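Local coordinates for protein discoidin-2 (Dictyostelium discoideum, PDB 2VMC) that binds galactose and N-acetylgalactosamine as a trimeric lectin and may take part in forming the spore coat, at residues N36-K41 and G48-S53; V169-R174 and Y244-D249; S178-R183 and W238-V243; E220-N225 and T234-G239. All blocks are in the same frame, centred on the assembly; numbering follows the deposited sequence.

Overall arrangement
Contact 1 lies in the calcium-binding loops of the N-terminal beta-sandwich, while contacts 2, 3 and 4 gather in the C-terminal lectin domain; the centres of contacts 1 and 2 are about 68 Å apart, so the metal and the sugars sit at opposite ends of the chain. Within the lectin domain the three contacts touch, with centres about 11 to 15 Å apart. Contact 4 joins two strands of one sheet, contact 2 joins two strands of the other, and Phe-235 packs on Ile-171 and Phe-248 between them. Contacts 3 and 4 share Trp-238, which binds one N-acetylgalactosamine, whereas Tyr-244 of contact 2 lies against another sugar, held also by Arg-218 and Trp-238 of the second subunit.

Contact 1 of 4, residues N36-K41 and G48-S53; sequences NFSNSK and GSESWS. With CA (calcium ion), chain D.
Gly-48 offers its carbonyl O to the side-chain amide of Asn-39, whose ND2 lies 3.1 Å away in a nearly straight bond. The oxygen sits in the amide plane, although the donor approaches from above the carbonyl plane. Glycine suits the position because a side chain would press on the preceding carbonyl oxygen. By fixing the rotation of the amide, this bond leaves Asn-39 OD1 directed at the calcium ion, which Ser-40 O, Asp-47 and four waters also bind; one of those waters donates to Gly-48 O. Ser-49 turns its side chain away, but its O lies 3.6 Å from CE2 of Phe-37. Glu-50, the centre of an inverse gamma turn, comes next and buries more area here than any other residue. Its CA meets the edge of the Phe-37 ring at CD2, 3.5 Å away, while its extended chain carries the carboxylate to the opposite segment. OE2 is gripped twice: Asn-39 N reaches it at 3.0 Å on the anti side, about 30° out of the carboxylate plane, and Lys-41 NZ forms a salt bridge at 2.8 Å on the syn side. A bend at chi2 (-66°) helps bring the lysine back, where NZ also donates to Ser-38 OG at 2.9 Å. The lysine and nearby calcium would favour an ionised carboxylate. Ser-51 points away, its O accepting from Ser-49 OG. At Trp-52 and Ser-53 the chain enters strand 52-53, which pairs with strand 146-153 of the sandwich, while Phe-37 and Asn-39 pack on Ser-21 and Thr-22 of the second subunit.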
# COMPACT_ATOMS: atom_id res chain seq x y z
N ASN A 36 1.71 -27.09 -8.88
CA ASN A 36 2.75 -28.10 -8.59
C ASN A 36 2.84 -28.53 -7.11
O ASN A 36 3.81 -29.21 -6.70
CB ASN A 36 4.16 -27.69 -9.14
CG ASN A 36 4.18 -27.64 -10.66
OD1 ASN A 36 3.75 -28.58 -11.31
ND2 ASN A 36 4.67 -26.52 -11.24
N PHE A 37 1.85 -28.14 -6.30
CA PHE A 37 1.80 -28.59 -4.91
C PHE A 37 1.91 -30.13 -4.83
O PHE A 37 1.22 -30.85 -5.57
CB PHE A 37 0.52 -28.14 -4.17
CG PHE A 37 0.43 -28.67 -2.75
CD1 PHE A 37 1.13 -28.05 -1.71
CD2 PHE A 37 -0.33 -29.80 -2.45
CE1 PHE A 37 1.06 -28.56 -0.38
CE2 PHE A 37 -0.41 -30.30 -1.15
CZ PHE A 37 0.29 -29.67 -0.12
N SER A 38 2.75 -30.60 -3.91
CA SER A 38 3.05 -32.02 -3.76
C SER A 38 3.38 -32.28 -2.29
O SER A 38 4.12 -31.48 -1.70
CB SER A 38 4.27 -32.35 -4.64
OG SER A 38 4.53 -33.74 -4.70
N ASN A 39 2.87 -33.37 -1.72
CA ASN A 39 3.25 -33.70 -0.36
C ASN A 39 3.81 -35.15 -0.21
O ASN A 39 4.34 -35.70 -1.18
CB ASN A 39 2.15 -33.28 0.64
CG ASN A 39 0.80 -33.96 0.40
OD1 ASN A 39 0.71 -35.03 -0.25
ND2 ASN A 39 -0.26 -33.38 0.97
N SER A 40 3.75 -35.73 0.99
CA SER A 40 4.28 -37.08 1.18
C SER A 40 3.55 -38.09 0.26
O SER A 40 2.31 -38.10 0.17
CB SER A 40 4.20 -37.49 2.64
OG SER A 40 4.67 -38.81 2.80
N LYS A 41 4.32 -38.92 -0.45
CA LYS A 41 3.71 -39.99 -1.24
C LYS A 41 3.49 -41.24 -0.40
O LYS A 41 3.46 -42.34 -0.90
CB LYS A 41 4.56 -40.31 -2.49
CG LYS A 41 4.96 -39.10 -3.31
CD LYS A 41 3.77 -38.41 -3.97
CE LYS A 41 4.09 -36.94 -4.14
NZ LYS A 41 3.30 -36.28 -5.20
N GLY A 48 -3.41 -34.63 3.25
CA GLY A 48 -4.18 -33.62 2.52
C GLY A 48 -4.12 -33.85 1.01
O GLY A 48 -3.16 -34.45 0.50
N SER A 49 -5.15 -33.38 0.29
CA SER A 49 -5.16 -33.48 -1.18
C SER A 49 -4.10 -32.56 -1.80
O SER A 49 -3.80 -31.48 -1.25
CB SER A 49 -6.57 -33.09 -1.71
OG SER A 49 -6.97 -31.77 -1.31
N GLU A 50 -3.55 -32.97 -2.95
CA GLU A 50 -2.68 -32.08 -3.76
C GLU A 50 -3.55 -31.22 -4.67
O GLU A 50 -3.49 -31.33 -5.92
CB GLU A 50 -1.61 -32.89 -4.54
CG GLU A 50 -0.64 -33.64 -3.57
CD GLU A 50 0.29 -34.65 -4.26
OE1 GLU A 50 0.03 -35.01 -5.44
OE2 GLU A 50 1.29 -35.07 -3.61
N SER A 51 -4.39 -30.40 -4.01
CA SER A 51 -5.41 -29.54 -4.64
C SER A 51 -6.23 -28.84 -3.54
O SER A 51 -6.31 -29.34 -2.40
CB SER A 51 -6.39 -30.36 -5.52
OG SER A 51 -7.09 -31.34 -4.76
N TRP A 52 -6.86 -27.72 -3.90
CA TRP A 52 -8.15 -27.35 -3.30
C TRP A 52 -9.23 -28.28 -3.91
O TRP A 52 -9.24 -28.51 -5.14
CB TRP A 52 -8.53 -25.88 -3.61
CG TRP A 52 -10.00 -25.58 -3.29
CD1 TRP A 52 -10.58 -25.60 -2.05
CD2 TRP A 52 -11.05 -25.26 -4.23
NE1 TRP A 52 -11.94 -25.30 -2.15
CE2 TRP A 52 -12.25 -25.10 -3.48
CE3 TRP A 52 -11.10 -25.09 -5.63
CZ2 TRP A 52 -13.47 -24.75 -4.08
CZ3 TRP A 52 -12.34 -24.76 -6.24
CH2 TRP A 52 -13.50 -24.59 -5.45
N SER A 53 -10.12 -28.80 -3.07
CA SER A 53 -11.31 -29.51 -3.60
C SER A 53 -12.54 -28.95 -2.89
O SER A 53 -12.51 -28.77 -1.67
CB SER A 53 -11.18 -31.04 -3.34
OG SER A 53 -10.03 -31.59 -3.98
CA CA D . 0.09 -37.35 0.21
O HOH W 1 0.89 -37.70 -6.02
O HOH W 2 -2.34 -37.01 -0.08
O HOH W 3 0.28 -37.15 -2.27
O HOH W 4 -0.58 -39.62 -0.76
O HOH W 5 0.12 -39.12 2.13

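Contact 2 of 4, residues V169-R174 and Y244-D249; sequences VSIGDR and YDLTFD. With A2G (2-acetamido-2-deoxy-alpha-D-galactopyranose), chain E.
Val-169 and Phe-248 form an antiparallel hydrogen-bonded pair, each N lying 2.9 Å from the O of the other, and Ser-170 faces Thr-247 in the adjoining non-hydrogen-bonded pair. Their hydroxyls, Ser-170 OG and Thr-247 OG1, share a short hydrogen bond of 2.6 Å on one face of the sheet; Val-169 and Phe-248 project from the other. Beyond the last paired residue Ile-171 N still bonds to Leu-246 O, and the CD1 tip of Ile-171 lies beside Leu-246 CB, adding hydrocarbon to the core around Phe-235. The next turn is held by Asp-245, whose OD1 accepts from Gly-172 N at 3.0 Å from above the carboxylate plane. Its OD2 has a salt bridge with Lys-207. Glycine fits at 172, where phi is positive. Arg-174 then folds back over Tyr-244, its chain bent at chi2 (-67°) and chi3 (79°). The guanidinium lies flat on the phenol ring, planes 2° apart, with CZ 3.9 Å from the ring centroid, a cation-pi stack extended by CD as a CH-pi contact. In its own plane the same group presents NE and NH2 to Tyr-244 O, at 3.1 and 3.0 Å, so both the face and the edge of the arginine are used. The opposite face of the tyrosine meets C4 of an N-acetylgalactosamine, 3.7 Å from CD1. Tyr-244 and Asp-245 opposite Asp-209 form a classic beta bulge, and an aromatic ring laid against the C-H face of galactose is a familiar feature of galactose-binding lectins.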
# COMPACT_ATOMS: atom_id res chain seq x y z
N VAL A 169 10.53 27.47 3.07
CA VAL A 169 11.79 28.07 3.49
C VAL A 169 11.96 29.43 2.79
O VAL A 169 11.64 29.57 1.60
CB VAL A 169 13.01 27.08 3.30
CG1 VAL A 169 13.05 26.49 1.90
CG2 VAL A 169 14.35 27.72 3.69
N SER A 170 12.44 30.41 3.54
CA SER A 170 12.66 31.79 3.03
C SER A 170 14.05 32.28 3.42
O SER A 170 14.66 31.72 4.35
CB SER A 170 11.64 32.76 3.64
OG SER A 170 10.30 32.46 3.26
N ILE A 171 14.53 33.33 2.76
CA ILE A 171 15.77 34.02 3.23
C ILE A 171 15.52 34.63 4.63
O ILE A 171 16.30 34.40 5.58
CB ILE A 171 16.26 35.13 2.24
CG1 ILE A 171 16.43 34.56 0.82
CG2 ILE A 171 17.60 35.75 2.74
CD1 ILE A 171 16.73 35.57 -0.27
N GLY A 172 14.44 35.39 4.76
CA GLY A 172 13.97 35.88 6.06
C GLY A 172 14.77 37.06 6.57
O GLY A 172 14.50 37.56 7.67
N ASP A 173 15.74 37.52 5.77
CA ASP A 173 16.56 38.68 6.13
C ASP A 173 17.20 39.34 4.90
O ASP A 173 16.91 38.95 3.77
CB ASP A 173 17.60 38.34 7.22
CG ASP A 173 18.79 37.53 6.70
OD1 ASP A 173 18.94 37.26 5.48
OD2 ASP A 173 19.62 37.16 7.56
N ARG A 174 18.06 40.35 5.12
CA ARG A 174 18.61 41.13 4.00
C ARG A 174 19.98 40.63 3.47
O ARG A 174 20.72 41.40 2.82
CB ARG A 174 18.67 42.63 4.34
CG ARG A 174 17.38 43.22 4.91
CD ARG A 174 16.19 43.24 3.92
NE ARG A 174 15.50 41.95 3.74
CZ ARG A 174 14.60 41.41 4.58
NH1 ARG A 174 14.27 42.05 5.70
NH2 ARG A 174 14.01 40.24 4.29
N TYR A 244 15.64 41.12 -1.77
CA TYR A 244 15.11 41.45 -0.44
C TYR A 244 14.62 40.20 0.31
O TYR A 244 15.02 39.95 1.47
CB TYR A 244 13.99 42.51 -0.58
CG TYR A 244 13.60 43.18 0.71
CD1 TYR A 244 14.14 44.43 1.06
CD2 TYR A 244 12.69 42.59 1.58
CE1 TYR A 244 13.77 45.06 2.23
CE2 TYR A 244 12.30 43.21 2.76
CZ TYR A 244 12.85 44.45 3.08
OH TYR A 244 12.50 45.07 4.25
N ASP A 245 13.80 39.39 -0.36
CA ASP A 245 13.38 38.07 0.19
C ASP A 245 12.96 37.12 -0.95
O ASP A 245 12.63 37.58 -2.05
CB ASP A 245 12.24 38.26 1.21
CG ASP A 245 12.07 37.06 2.17
OD1 ASP A 245 12.98 36.22 2.28
OD2 ASP A 245 11.01 36.99 2.84
N LEU A 246 13.04 35.81 -0.68
CA LEU A 246 12.53 34.78 -1.59
C LEU A 246 11.94 33.69 -0.72
O LEU A 246 12.48 33.44 0.37
CB LEU A 246 13.64 34.14 -2.43
CG LEU A 246 14.26 34.97 -3.56
CD1 LEU A 246 15.58 34.32 -4.06
CD2 LEU A 246 13.27 35.23 -4.71
N THR A 247 10.85 33.07 -1.17
CA THR A 247 10.25 31.90 -0.46
C THR A 247 10.01 30.72 -1.42
O THR A 247 9.52 30.90 -2.53
CB THR A 247 8.90 32.27 0.23
OG1 THR A 247 9.09 33.39 1.10
CG2 THR A 247 8.34 31.07 1.05
N PHE A 248 10.35 29.51 -0.97
CA PHE A 248 10.06 28.27 -1.69
C PHE A 248 9.22 27.31 -0.82
O PHE A 248 9.42 27.23 0.40
CB PHE A 248 11.36 27.55 -2.07
CG PHE A 248 12.18 28.26 -3.12
CD1 PHE A 248 12.01 27.96 -4.48
CD2 PHE A 248 13.16 29.21 -2.75
CE1 PHE A 248 12.76 28.63 -5.49
CE2 PHE A 248 13.95 29.87 -3.75
CZ PHE A 248 13.73 29.59 -5.11
N ASP A 249 8.28 26.61 -1.46
CA ASP A 249 7.69 25.38 -0.91
C ASP A 249 8.58 24.24 -1.37
O ASP A 249 9.05 24.26 -2.51
CB ASP A 249 6.27 25.17 -1.42
CG ASP A 249 5.21 25.74 -0.48
OD1 ASP A 249 5.55 26.14 0.66
OD2 ASP A 249 4.01 25.80 -0.88
O5 A2G E . 10.69 48.22 -0.09
C1 A2G E . 9.80 48.27 1.03
O1 A2G E . 10.55 48.49 2.23
C2 A2G E . 9.01 46.97 1.14
N2 A2G E . 8.17 46.96 2.34
C3 A2G E . 9.92 45.71 1.13
O3 A2G E . 9.17 44.48 1.12
C4 A2G E . 10.89 45.74 -0.05
O4 A2G E . 10.21 45.50 -1.28
C5 A2G E . 11.60 47.11 -0.08
C6 A2G E . 12.55 47.25 -1.26
O6 A2G E . 13.33 48.44 -1.05
C7 A2G E . 6.95 47.51 2.32
O7 A2G E . 6.47 48.03 1.30
C8 A2G E . 6.22 47.46 3.64
O HOH W 6 11.82 39.10 5.47

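Contact 3 of 4, residues S178-R183 and W238-V243; sequences SGTGSR and WGNNAV. With A2G (2-acetamido-2-deoxy-alpha-D-galactopyranose), chain B.
Asn-241 O is gripped end-on by both terminal nitrogens of Arg-183, with NH1 at 2.8 Å and NH2 at 2.9 Å. This oxygen lies within 4° of the guanidinium plane, NH1 meeting it almost head-on along the carbonyl direction. NH2 also donates to Gly-239 O at 3.0 Å, arriving from above that carbonyl plane, while Gly-181 N reaches Gly-239 O from the opposite face at 2.8 Å. One turn carbonyl is thus held between a backbone N-H and an arginine. On its own segment, NE bonds to Gly-181 O at 2.8 Å, somewhat tilted from the guanidinium plane, and NH1 makes a more tilted bond to Ser-178 O. A bend at chi3 (-78°) turns the planar end of the arginine into this ring of carbonyls, a task that suits a residue with five N-H groups spread around one plane. Glycines at 179, 181 and 239 accept backbone angles with positive phi, and residues 238 to 241 make a type II' turn, with Gly-239 in its first corner. Trp-238 packs CB against Ser-182 CA, and the sugar meets its indole at the edge, NE1 donating to O3 of an N-acetylgalactosamine at 2.9 Å and 170°. Arg-218 bonds to the same sugar and to Asn-241 OD1, while Asn-241 ND2 donates to Gln-216 O. Four carbonyl oxygens accept from Arg-183, and their partial negative charge would be expected to favour its positive one. By bonding to carbonyls of both segments, the arginine ties the loop before strand 183-190 to the turn that begins at the sugar-binding tryptophan.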
# COMPACT_ATOMS: atom_id res chain seq x y z
N SER A 178 22.15 43.35 -1.05
CA SER A 178 23.17 44.30 -1.47
C SER A 178 24.38 43.54 -2.02
O SER A 178 24.49 42.31 -1.83
CB SER A 178 23.62 45.18 -0.28
OG SER A 178 24.25 44.38 0.71
N GLY A 179 25.28 44.27 -2.67
CA GLY A 179 26.54 43.69 -3.15
C GLY A 179 26.64 43.43 -4.64
O GLY A 179 25.69 43.70 -5.42
N THR A 180 27.79 42.91 -5.05
CA THR A 180 28.12 42.69 -6.45
C THR A 180 28.61 41.27 -6.75
O THR A 180 29.25 40.63 -5.91
CB THR A 180 29.15 43.77 -6.96
OG1 THR A 180 29.35 43.63 -8.37
CG2 THR A 180 30.50 43.67 -6.22
N GLY A 181 28.25 40.77 -7.93
CA GLY A 181 28.68 39.44 -8.39
C GLY A 181 27.89 38.30 -7.76
O GLY A 181 26.84 38.51 -7.10
N SER A 182 28.37 37.08 -7.94
CA SER A 182 27.69 35.91 -7.38
C SER A 182 27.68 35.94 -5.84
O SER A 182 28.74 36.03 -5.20
CB SER A 182 28.32 34.63 -7.92
OG SER A 182 27.90 33.52 -7.16
N ARG A 183 26.48 35.92 -5.27
CA ARG A 183 26.26 35.96 -3.82
C ARG A 183 25.21 34.89 -3.46
O ARG A 183 24.14 34.79 -4.09
CB ARG A 183 25.81 37.37 -3.36
CG ARG A 183 26.89 38.47 -3.61
CD ARG A 183 26.30 39.88 -3.77
NE ARG A 183 25.73 40.07 -5.10
CZ ARG A 183 24.48 40.48 -5.36
NH1 ARG A 183 23.65 40.85 -4.38
NH2 ARG A 183 24.07 40.56 -6.62
N TRP A 238 23.15 37.00 -8.63
CA TRP A 238 24.42 37.33 -9.32
C TRP A 238 24.24 38.64 -10.09
O TRP A 238 23.21 39.30 -9.93
CB TRP A 238 24.97 36.15 -10.18
CG TRP A 238 24.09 35.74 -11.37
CD1 TRP A 238 24.34 35.99 -12.69
CD2 TRP A 238 22.87 34.96 -11.34
NE1 TRP A 238 23.36 35.47 -13.48
CE2 TRP A 238 22.43 34.83 -12.68
CE3 TRP A 238 22.09 34.40 -10.31
CZ2 TRP A 238 21.23 34.15 -13.04
CZ3 TRP A 238 20.91 33.71 -10.65
CH2 TRP A 238 20.48 33.60 -12.01
N GLY A 239 25.22 39.05 -10.89
CA GLY A 239 25.22 40.45 -11.32
C GLY A 239 25.15 41.37 -10.12
O GLY A 239 25.74 41.09 -9.06
N ASN A 240 24.42 42.48 -10.26
CA ASN A 240 24.27 43.41 -9.15
C ASN A 240 22.85 43.46 -8.55
O ASN A 240 22.47 44.45 -7.91
CB ASN A 240 24.73 44.83 -9.57
CG ASN A 240 26.23 44.89 -9.89
OD1 ASN A 240 27.05 44.18 -9.28
ND2 ASN A 240 26.59 45.69 -10.88
N ASN A 241 22.08 42.38 -8.71
CA ASN A 241 20.73 42.34 -8.15
C ASN A 241 20.70 42.40 -6.62
O ASN A 241 21.50 41.73 -5.96
CB ASN A 241 19.99 41.08 -8.61
CG ASN A 241 19.68 41.10 -10.10
OD1 ASN A 241 20.54 40.87 -10.91
ND2 ASN A 241 18.42 41.39 -10.44
N ALA A 242 19.77 43.19 -6.09
CA ALA A 242 19.48 43.24 -4.65
C ALA A 242 18.20 42.44 -4.39
O ALA A 242 17.07 42.87 -4.76
CB ALA A 242 19.29 44.71 -4.19
N VAL A 243 18.37 41.26 -3.79
CA VAL A 243 17.25 40.38 -3.44
C VAL A 243 16.86 40.61 -1.98
O VAL A 243 17.65 40.35 -1.07
CB VAL A 243 17.59 38.88 -3.72
CG1 VAL A 243 16.44 37.98 -3.27
CG2 VAL A 243 17.93 38.66 -5.20
O5 A2G B . 24.09 39.19 -17.97
C1 A2G B . 25.27 38.46 -17.60
O1 A2G B . 25.93 37.98 -18.78
C2 A2G B . 24.89 37.28 -16.71
N2 A2G B . 26.06 36.46 -16.40
C3 A2G B . 23.77 36.39 -17.30
O3 A2G B . 23.34 35.35 -16.41
C4 A2G B . 22.57 37.24 -17.75
O4 A2G B . 21.85 37.72 -16.61
C5 A2G B . 23.08 38.41 -18.61
C6 A2G B . 21.94 39.33 -19.04
O6 A2G B . 22.48 40.23 -20.04
C7 A2G B . 26.87 36.78 -15.38
O7 A2G B . 26.66 37.75 -14.64
C8 A2G B . 28.05 35.86 -15.21
O HOH W 7 23.01 44.51 -4.94

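Contact 4 of 4, residues E220-N225 and T234-G239; sequences EGKSEN and TFITWG. With A2G (2-acetamido-2-deoxy-alpha-D-galactopyranose), chain B.
Glu-220 and Ile-236 pair in the antiparallel hairpin of strands 216-224 and 230-237, part of one sheet of the H-type lectin domain. Their backbones exchange two hydrogen bonds, Glu-220 N to Ile-236 O measuring 3.0 Å. Their side chains lie side by side, pointing the same way, with Glu-220 CB 4.0 Å from Ile-236 CB. Glu-220 CB also comes within 4.2 Å of CZ3 on the indole of Trp-238, bringing the strand up to the far end of the sugar-binding ring. Glu-220 further pairs with a strand of the third subunit, extending the sheet across the interface. Gly-221, opposite Phe-235, has no side chain, and this leaves room for Phe-248, whose CZ packs on Gly-221 CA at 3.6 Å. Lys-222 forms the next hydrogen-bonded pair, with Thr-234. Its CG lies between the backbone N and carbonyl carbon (chi1 59°), and bends farther out lay CD against the CD1 tip of Ile-236 at 3.7 Å, so the aliphatic part of the lysine packs along the isoleucine. Beyond Ser-223, Glu-224 reaches across to the other strand, where Thr-234 OG1 donates to its OE1 at 2.7 Å, on the anti side and 33° out of the carboxylate plane.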
# COMPACT_ATOMS: atom_id res chain seq x y z
N GLU A 220 17.79 32.40 -8.07
CA GLU A 220 17.73 30.95 -8.17
C GLU A 220 17.68 30.35 -6.78
O GLU A 220 18.22 30.90 -5.81
CB GLU A 220 18.95 30.41 -8.95
CG GLU A 220 18.91 28.91 -9.21
CD GLU A 220 19.94 28.41 -10.21
OE1 GLU A 220 20.81 29.20 -10.66
OE2 GLU A 220 19.88 27.20 -10.55
N GLY A 221 17.05 29.18 -6.70
CA GLY A 221 17.09 28.35 -5.51
C GLY A 221 17.48 26.96 -5.95
O GLY A 221 17.15 26.51 -7.06
N LYS A 222 18.23 26.27 -5.08
CA LYS A 222 18.37 24.83 -5.23
C LYS A 222 18.49 24.08 -3.91
O LYS A 222 18.98 24.61 -2.90
CB LYS A 222 19.50 24.44 -6.19
CG LYS A 222 20.88 24.89 -5.87
CD LYS A 222 21.42 25.38 -7.21
CE LYS A 222 22.85 24.98 -7.47
NZ LYS A 222 23.29 25.50 -8.83
N SER A 223 18.01 22.86 -3.93
CA SER A 223 18.19 21.95 -2.79
C SER A 223 19.51 21.16 -2.96
O SER A 223 19.84 20.69 -4.04
CB SER A 223 16.96 21.07 -2.62
OG SER A 223 16.71 20.32 -3.79
N GLU A 224 20.27 21.04 -1.86
CA GLU A 224 21.63 20.48 -1.84
C GLU A 224 21.85 19.79 -0.51
O GLU A 224 21.11 20.03 0.44
CB GLU A 224 22.66 21.61 -1.87
CG GLU A 224 22.71 22.39 -3.10
CD GLU A 224 23.95 23.28 -3.15
OE1 GLU A 224 24.15 24.12 -2.25
OE2 GLU A 224 24.71 23.14 -4.11
N ASN A 225 22.90 18.97 -0.44
CA ASN A 225 23.32 18.37 0.84
C ASN A 225 22.16 17.67 1.54
O ASN A 225 21.96 17.83 2.74
CB ASN A 225 23.90 19.47 1.74
CG ASN A 225 25.13 20.11 1.13
OD1 ASN A 225 25.91 19.44 0.45
ND2 ASN A 225 25.31 21.41 1.36
N THR A 234 19.91 26.53 -0.95
CA THR A 234 20.85 27.56 -1.29
C THR A 234 20.13 28.59 -2.15
O THR A 234 19.57 28.26 -3.19
CB THR A 234 22.07 26.95 -1.99
OG1 THR A 234 22.70 26.02 -1.09
CG2 THR A 234 23.05 28.04 -2.41
N PHE A 235 20.14 29.84 -1.68
CA PHE A 235 19.49 30.97 -2.37
C PHE A 235 20.60 31.73 -3.08
O PHE A 235 21.63 32.03 -2.46
CB PHE A 235 18.79 31.90 -1.36
CG PHE A 235 17.56 31.31 -0.70
CD1 PHE A 235 16.29 31.59 -1.19
CD2 PHE A 235 17.67 30.51 0.45
CE1 PHE A 235 15.13 31.06 -0.57
CE2 PHE A 235 16.52 29.97 1.07
CZ PHE A 235 15.25 30.26 0.56
N ILE A 236 20.38 32.07 -4.35
CA ILE A 236 21.45 32.54 -5.22
C ILE A 236 21.01 33.80 -5.97
O ILE A 236 19.88 33.85 -6.49
CB ILE A 236 21.77 31.45 -6.28
CG1 ILE A 236 22.02 30.09 -5.60
CG2 ILE A 236 22.95 31.90 -7.21
CD1 ILE A 236 22.12 28.93 -6.55
N THR A 237 21.90 34.80 -6.03
CA THR A 237 21.74 35.90 -6.99
C THR A 237 23.11 36.21 -7.57
O THR A 237 24.12 35.67 -7.08
CB THR A 237 20.99 37.15 -6.40
OG1 THR A 237 20.58 38.03 -7.46
CG2 THR A 237 21.82 37.91 -5.35
N TRP A 238 23.15 37.00 -8.63
CA TRP A 238 24.42 37.33 -9.32
C TRP A 238 24.24 38.64 -10.09
O TRP A 238 23.21 39.30 -9.93
CB TRP A 238 24.97 36.15 -10.18
CG TRP A 238 24.09 35.74 -11.37
CD1 TRP A 238 24.34 35.99 -12.69
CD2 TRP A 238 22.87 34.96 -11.34
NE1 TRP A 238 23.36 35.47 -13.48
CE2 TRP A 238 22.43 34.83 -12.68
CE3 TRP A 238 22.09 34.40 -10.31
CZ2 TRP A 238 21.23 34.15 -13.04
CZ3 TRP A 238 20.91 33.71 -10.65
CH2 TRP A 238 20.48 33.60 -12.01
N GLY A 239 25.22 39.05 -10.89
CA GLY A 239 25.22 40.45 -11.32
C GLY A 239 25.15 41.37 -10.12
O GLY A 239 25.74 41.09 -9.06
O5 A2G B . 24.09 39.19 -17.97
C1 A2G B . 25.27 38.46 -17.60
O1 A2G B . 25.93 37.98 -18.78
C2 A2G B . 24.89 37.28 -16.71
N2 A2G B . 26.06 36.46 -16.40
C3 A2G B . 23.77 36.39 -17.30
O3 A2G B . 23.34 35.35 -16.41
C4 A2G B . 22.57 37.24 -17.75
O4 A2G B . 21.85 37.72 -16.61
C5 A2G B . 23.08 38.41 -18.61
C6 A2G B . 21.94 39.33 -19.04
O6 A2G B . 22.48 40.23 -20.04
C7 A2G B . 26.87 36.78 -15.38
O7 A2G B . 26.66 37.75 -14.64
C8 A2G B . 28.05 35.86 -15.21